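Long-range contact in RpfR (Cronobacter turicensis, PDB 6DGG), which is a PAS-domain protein whose compact alpha/beta fold holds a lauric acid molecule in its interior pocket: residues 80-92 with 99-110. Sequence-based numbering, arbitrary orientation.
Sequences GQRLFLFRNKFVH and EIFLICSGTDIT. With DAO (lauric acid), chain B.
With CG anti to the carbonyl carbon (chi1 -50°) and the chain extended from CG to NE, Arg87 reaches across to strand 102-108, and its guanidinium meets Thr107, while Asp108, its CG anti to the backbone N (chi1 -178°), swings its carboxylate toward Arg82. Arg87 meets Thr107 end-on: NH1 and NH2 both donate to OG1, at 2.9 and 2.8 Å, close to the guanidinium plane. Leu85 CD2 covers one face of that group. Arg87 NH1 also donates to Ser105 O (3.0 Å), from the opposite face of the carbonyl plane to Arg87 N, so one oxygen takes two donors. Arg82 instead grips side-on, NE and NH2 converging on Asp108 OD2 in a salt bridge (NH2 to OD2 2.9 Å), the guanidinium and carboxylate planes 87° apart; Tyr29 OH binds the same oxygen. Strands 80-90 and 102-108 form an antiparallel hairpin of the PAS sheet, paired from Phe84-Asp108 to Phe90-Leu102. The face bearing Phe86, Asn88 and Cys104 lines the lauric acid pocket, away from Arg87 and Thr107: DAO C5 sits over the Phe86 ring, and Cys104 SG lies 3.9 Å from DAO C4. Gly106 CA packs 3.5 Å from Phe86 CD1. Where the connecting loop is not modelled, Glu99 CB makes a CH-pi contact over the Phe90 ring, 3.9 Å from its centroid.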
loop_
_atom_site.group_PDB
_atom_site.type_symbol
_atom_site.label_atom_id
_atom_site.label_comp_id
_atom_site.label_asym_id
_atom_site.label_seq_id
_atom_site.Cartn_x
_atom_site.Cartn_y
_atom_site.Cartn_z
ATOM N N GLY A 80 15.064 -0.620 -5.863
ATOM C CA GLY A 80 14.730 -2.024 -5.948
ATOM C C GLY A 80 13.673 -2.457 -4.946
ATOM O O GLY A 80 13.041 -1.661 -4.238
ATOM N N GLN A 81 13.488 -3.769 -4.887
ATOM C CA GLN A 81 12.441 -4.317 -4.039
ATOM C C GLN A 81 12.830 -4.245 -2.564
ATOM O O GLN A 81 13.963 -4.554 -2.178
ATOM C CB GLN A 81 12.122 -5.759 -4.443
ATOM C CG GLN A 81 11.452 -5.868 -5.820
ATOM C CD GLN A 81 10.900 -7.253 -6.100
ATOM O OE1 GLN A 81 9.745 -7.543 -5.798
ATOM N NE2 GLN A 81 11.723 -8.115 -6.687
ATOM N N ARG A 82 11.869 -3.831 -1.745
ATOM C CA ARG A 82 11.994 -3.788 -0.299
ATOM C C ARG A 82 10.787 -4.488 0.302
ATOM O O ARG A 82 9.691 -4.443 -0.250
ATOM C CB ARG A 82 12.039 -2.337 0.188
ATOM C CG ARG A 82 13.204 -1.540 -0.382
ATOM C CD ARG A 82 14.509 -1.882 0.294
ATOM N NE ARG A 82 14.572 -1.302 1.628
ATOM C CZ ARG A 82 15.661 -1.297 2.390
ATOM N NH1 ARG A 82 16.791 -1.835 1.953
ATOM N NH2 ARG A 82 15.619 -0.749 3.592
ATOM N N LEU A 83 10.990 -5.152 1.434
ATOM C CA LEU A 83 9.925 -5.905 2.078
ATOM C C LEU A 83 9.246 -5.029 3.120
ATOM O O LEU A 83 9.917 -4.418 3.952
ATOM C CB LEU A 83 10.492 -7.174 2.720
ATOM C CG LEU A 83 9.460 -8.143 3.299
ATOM C CD1 LEU A 83 8.557 -8.717 2.221
ATOM C CD2 LEU A 83 10.146 -9.266 4.059
ATOM N N PHE A 84 7.918 -4.984 3.088
ATOM C CA PHE A 84 7.141 -4.192 4.028
ATOM C C PHE A 84 6.167 -5.076 4.780
ATOM O O PHE A 84 5.575 -5.994 4.207
ATOM C CB PHE A 84 6.323 -3.125 3.300
ATOM C CG PHE A 84 7.138 -1.978 2.819
ATOM C CD1 PHE A 84 7.814 -2.051 1.617
ATOM C CD2 PHE A 84 7.240 -0.820 3.574
ATOM C CE1 PHE A 84 8.576 -0.988 1.176
ATOM C CE2 PHE A 84 8.009 0.245 3.132
ATOM C CZ PHE A 84 8.679 0.154 1.938
ATOM N N LEU A 85 5.999 -4.779 6.063
ATOM C CA LEU A 85 4.879 -5.280 6.844
ATOM C C LEU A 85 3.760 -4.268 6.703
ATOM O O LEU A 85 3.943 -3.098 7.049
ATOM C CB LEU A 85 5.237 -5.375 8.323
ATOM C CG LEU A 85 4.069 -5.753 9.265
ATOM C CD1 LEU A 85 3.847 -7.245 9.217
ATOM C CD2 LEU A 85 4.265 -5.291 10.708
ATOM N N PHE A 86 2.608 -4.717 6.230
ATOM C CA PHE A 86 1.430 -3.867 6.135
ATOM C C PHE A 86 0.402 -4.307 7.166
ATOM O O PHE A 86 0.073 -5.497 7.261
ATOM C CB PHE A 86 0.847 -3.895 4.725
ATOM C CG PHE A 86 1.601 -3.049 3.758
ATOM C CD1 PHE A 86 1.487 -1.669 3.797
ATOM C CD2 PHE A 86 2.440 -3.618 2.815
ATOM C CE1 PHE A 86 2.191 -0.881 2.905
ATOM C CE2 PHE A 86 3.151 -2.820 1.935
ATOM C CZ PHE A 86 3.020 -1.460 1.983
ATOM N N ARG A 87 -0.041 -3.351 7.976
ATOM C CA ARG A 87 -1.139 -3.541 8.905
ATOM C C ARG A 87 -2.366 -2.944 8.224
ATOM O O ARG A 87 -2.408 -1.732 7.982
ATOM C CB ARG A 87 -0.847 -2.810 10.214
ATOM C CG ARG A 87 0.534 -3.085 10.824
ATOM C CD ARG A 87 0.916 -1.985 11.812
ATOM N NE ARG A 87 2.301 -2.063 12.294
ATOM C CZ ARG A 87 3.366 -1.673 11.598
ATOM N NH1 ARG A 87 3.246 -1.202 10.357
ATOM N NH2 ARG A 87 4.566 -1.765 12.141
ATOM N N ASN A 88 -3.357 -3.786 7.919
ATOM C CA ASN A 88 -4.453 -3.422 7.029
ATOM C C ASN A 88 -5.793 -3.497 7.750
ATOM O O ASN A 88 -6.090 -4.480 8.435
ATOM C CB ASN A 88 -4.450 -4.356 5.818
ATOM C CG ASN A 88 -3.333 -4.036 4.843
ATOM O OD1 ASN A 88 -2.560 -3.095 5.039
ATOM N ND2 ASN A 88 -3.244 -4.818 3.785
ATOM N N LYS A 89 -6.609 -2.462 7.578
ATOM C CA LYS A 89 -7.922 -2.425 8.202
ATOM C C LYS A 89 -8.784 -1.442 7.427
ATOM O O LYS A 89 -8.274 -0.581 6.706
ATOM C CB LYS A 89 -7.833 -1.994 9.667
ATOM C CG LYS A 89 -7.372 -0.548 9.858
ATOM C CD LYS A 89 -7.241 -0.178 11.313
ATOM C CE LYS A 89 -6.703 1.233 11.469
ATOM N NZ LYS A 89 -5.300 1.355 11.003
ATOM N N PHE A 90 -10.093 -1.575 7.600
ATOM C CA PHE A 90 -11.020 -0.613 7.037
ATOM C C PHE A 90 -10.923 0.711 7.780
ATOM O O PHE A 90 -10.612 0.760 8.974
ATOM C CB PHE A 90 -12.456 -1.105 7.185
ATOM C CG PHE A 90 -12.851 -2.163 6.196
ATOM C CD1 PHE A 90 -12.867 -1.898 4.837
ATOM C CD2 PHE A 90 -13.236 -3.415 6.633
ATOM C CE1 PHE A 90 -13.250 -2.874 3.937
ATOM C CE2 PHE A 90 -13.611 -4.391 5.739
ATOM C CZ PHE A 90 -13.623 -4.117 4.388
ATOM N N VAL A 91 -11.226 1.797 7.065
ATOM C CA VAL A 91 -11.535 3.050 7.738
ATOM C C VAL A 91 -12.680 2.805 8.706
ATOM O O VAL A 91 -13.650 2.106 8.387
ATOM C CB VAL A 91 -11.918 4.123 6.706
ATOM C CG1 VAL A 91 -12.396 5.390 7.400
ATOM C CG2 VAL A 91 -10.748 4.437 5.804
ATOM N N HIS A 92 -12.578 3.387 9.898
ATOM C CA HIS A 92 -13.634 3.263 10.897
ATOM C C HIS A 92 -14.967 3.778 10.357
ATOM O O HIS A 92 -15.136 4.977 10.142
ATOM C CB HIS A 92 -13.252 4.040 12.160
ATOM C CG HIS A 92 -14.288 3.991 13.240
ATOM N ND1 HIS A 92 -15.478 4.682 13.161
ATOM C CD2 HIS A 92 -14.306 3.346 14.431
ATOM C CE1 HIS A 92 -16.189 4.457 14.252
ATOM N NE2 HIS A 92 -15.499 3.652 15.039
ATOM N N GLU A 99 -18.030 0.632 4.622
ATOM C CA GLU A 99 -16.597 0.765 4.442
ATOM C C GLU A 99 -16.212 0.571 2.984
ATOM O O GLU A 99 -16.450 -0.487 2.404
ATOM C CB GLU A 99 -15.858 -0.266 5.291
ATOM C CG GLU A 99 -16.148 -0.171 6.781
ATOM C CD GLU A 99 -16.846 -1.404 7.332
ATOM O OE1 GLU A 99 -17.464 -2.154 6.546
ATOM O OE2 GLU A 99 -16.773 -1.624 8.561
ATOM N N ILE A 100 -15.607 1.596 2.391
ATOM C CA ILE A 100 -15.138 1.512 1.011
ATOM C C ILE A 100 -13.641 1.716 0.875
ATOM O O ILE A 100 -13.108 1.512 -0.227
ATOM C CB ILE A 100 -15.907 2.467 0.076
ATOM C CG1 ILE A 100 -15.903 3.890 0.638
ATOM C CG2 ILE A 100 -17.322 1.945 -0.129
ATOM C CD1 ILE A 100 -16.622 4.908 -0.239
ATOM N N PHE A 101 -12.936 2.086 1.941
ATOM C CA PHE A 101 -11.504 2.322 1.872
ATOM C C PHE A 101 -10.754 1.448 2.866
ATOM O O PHE A 101 -11.214 1.211 3.989
ATOM C CB PHE A 101 -11.172 3.793 2.110
ATOM C CG PHE A 101 -11.763 4.699 1.091
ATOM C CD1 PHE A 101 -11.424 4.565 -0.240
ATOM C CD2 PHE A 101 -12.676 5.670 1.448
ATOM C CE1 PHE A 101 -11.971 5.392 -1.196
ATOM C CE2 PHE A 101 -13.231 6.499 0.494
ATOM C CZ PHE A 101 -12.876 6.359 -0.830
ATOM N N LEU A 102 -9.586 0.996 2.429
ATOM C CA LEU A 102 -8.673 0.163 3.199
ATOM C C LEU A 102 -7.446 1.007 3.515
ATOM O O LEU A 102 -6.850 1.595 2.602
ATOM C CB LEU A 102 -8.288 -1.055 2.350
ATOM C CG LEU A 102 -7.061 -1.865 2.741
ATOM C CD1 LEU A 102 -7.244 -2.447 4.114
ATOM C CD2 LEU A 102 -6.795 -2.956 1.712
ATOM N N ILE A 103 -7.107 1.115 4.802
ATOM C CA ILE A 103 -5.901 1.814 5.239
ATOM C C ILE A 103 -4.785 0.786 5.333
ATOM O O ILE A 103 -4.898 -0.190 6.083
ATOM C CB ILE A 103 -6.105 2.490 6.602
ATOM C CG1 ILE A 103 -7.238 3.505 6.571
ATOM C CG2 ILE A 103 -4.820 3.200 7.046
ATOM C CD1 ILE A 103 -7.695 3.886 7.966
ATOM N N CYS A 104 -3.704 1.003 4.593
ATOM C CA CYS A 104 -2.527 0.140 4.640
ATOM C C CYS A 104 -1.402 0.888 5.342
ATOM O O CYS A 104 -0.915 1.901 4.839
ATOM C CB CYS A 104 -2.102 -0.283 3.237
ATOM S SG CYS A 104 -3.443 -1.073 2.321
ATOM N N SER A 105 -0.979 0.376 6.492
ATOM C CA SER A 105 0.003 1.038 7.344
ATOM C C SER A 105 1.281 0.197 7.329
ATOM O O SER A 105 1.358 -0.841 8.001
ATOM C CB SER A 105 -0.576 1.189 8.748
ATOM O OG SER A 105 0.369 1.697 9.670
ATOM N N GLY A 106 2.282 0.655 6.581
ATOM C CA GLY A 106 3.459 -0.146 6.266
ATOM C C GLY A 106 4.734 0.279 6.972
ATOM O O GLY A 106 5.000 1.469 7.149
ATOM N N THR A 107 5.529 -0.723 7.344
ATOM C CA THR A 107 6.877 -0.548 7.868
ATOM C C THR A 107 7.843 -1.298 6.957
ATOM O O THR A 107 7.583 -2.449 6.578
ATOM C CB THR A 107 6.982 -1.111 9.293
ATOM O OG1 THR A 107 6.049 -0.440 10.143
ATOM C CG2 THR A 107 8.393 -0.937 9.867
ATOM N N ASP A 108 8.947 -0.646 6.595
ATOM C CA ASP A 108 10.011 -1.310 5.840
ATOM C C ASP A 108 10.735 -2.289 6.766
ATOM O O ASP A 108 11.424 -1.874 7.705
ATOM C CB ASP A 108 10.960 -0.253 5.275
ATOM C CG ASP A 108 12.083 -0.831 4.417
ATOM O OD1 ASP A 108 12.285 -2.063 4.415
ATOM O OD2 ASP A 108 12.785 -0.021 3.760
ATOM N N ILE A 109 10.559 -3.585 6.519
ATOM C CA ILE A 109 11.139 -4.637 7.351
ATOM C C ILE A 109 12.288 -5.357 6.642
ATOM O O ILE A 109 12.687 -6.446 7.057
ATOM C CB ILE A 109 10.068 -5.613 7.873
ATOM C CG1 ILE A 109 9.438 -6.403 6.719
ATOM C CG2 ILE A 109 8.997 -4.840 8.648
ATOM C CD1 ILE A 109 8.632 -7.607 7.154
ATOM N N THR A 110 12.833 -4.761 5.590
ATOM C CA THR A 110 13.932 -5.377 4.857
ATOM C C THR A 110 15.126 -5.556 5.767
ATOM O O THR A 110 15.784 -6.601 5.734
ATOM C CB THR A 110 14.398 -4.521 3.663
ATOM O OG1 THR A 110 13.268 -4.073 2.904
ATOM C CG2 THR A 110 15.324 -5.326 2.751
ATOM O OXT THR A 110 15.458 -4.628 6.526
HETATM O O1 DAO B . -1.306 -7.770 0.040
HETATM O O2 DAO B . -2.801 -7.974 1.605
HETATM C C1 DAO B . -2.184 -7.248 0.773
HETATM C C2 DAO B . -2.493 -5.751 0.605
HETATM C C3 DAO B . -1.204 -4.904 0.554
HETATM C C4 DAO B . -1.414 -3.466 0.031
HETATM C C5 DAO B . -0.100 -2.669 0.148
HETATM C C6 DAO B . -0.097 -1.243 -0.456
HETATM C C7 DAO B . 1.272 -1.000 -1.143
HETATM C C8 DAO B . 1.792 0.445 -1.125
HETATM C C9 DAO B . 3.232 0.446 -1.658
HETATM C C10 DAO B . 3.762 1.826 -2.074
HETATM C C11 DAO B . 4.429 2.586 -0.924
HETATM C C12 DAO B . 5.872 2.126 -0.710
HETATM O O HOH W 1 -4.065 0.249 8.719
HETATM O O HOH W 2 -15.227 0.299 9.861
#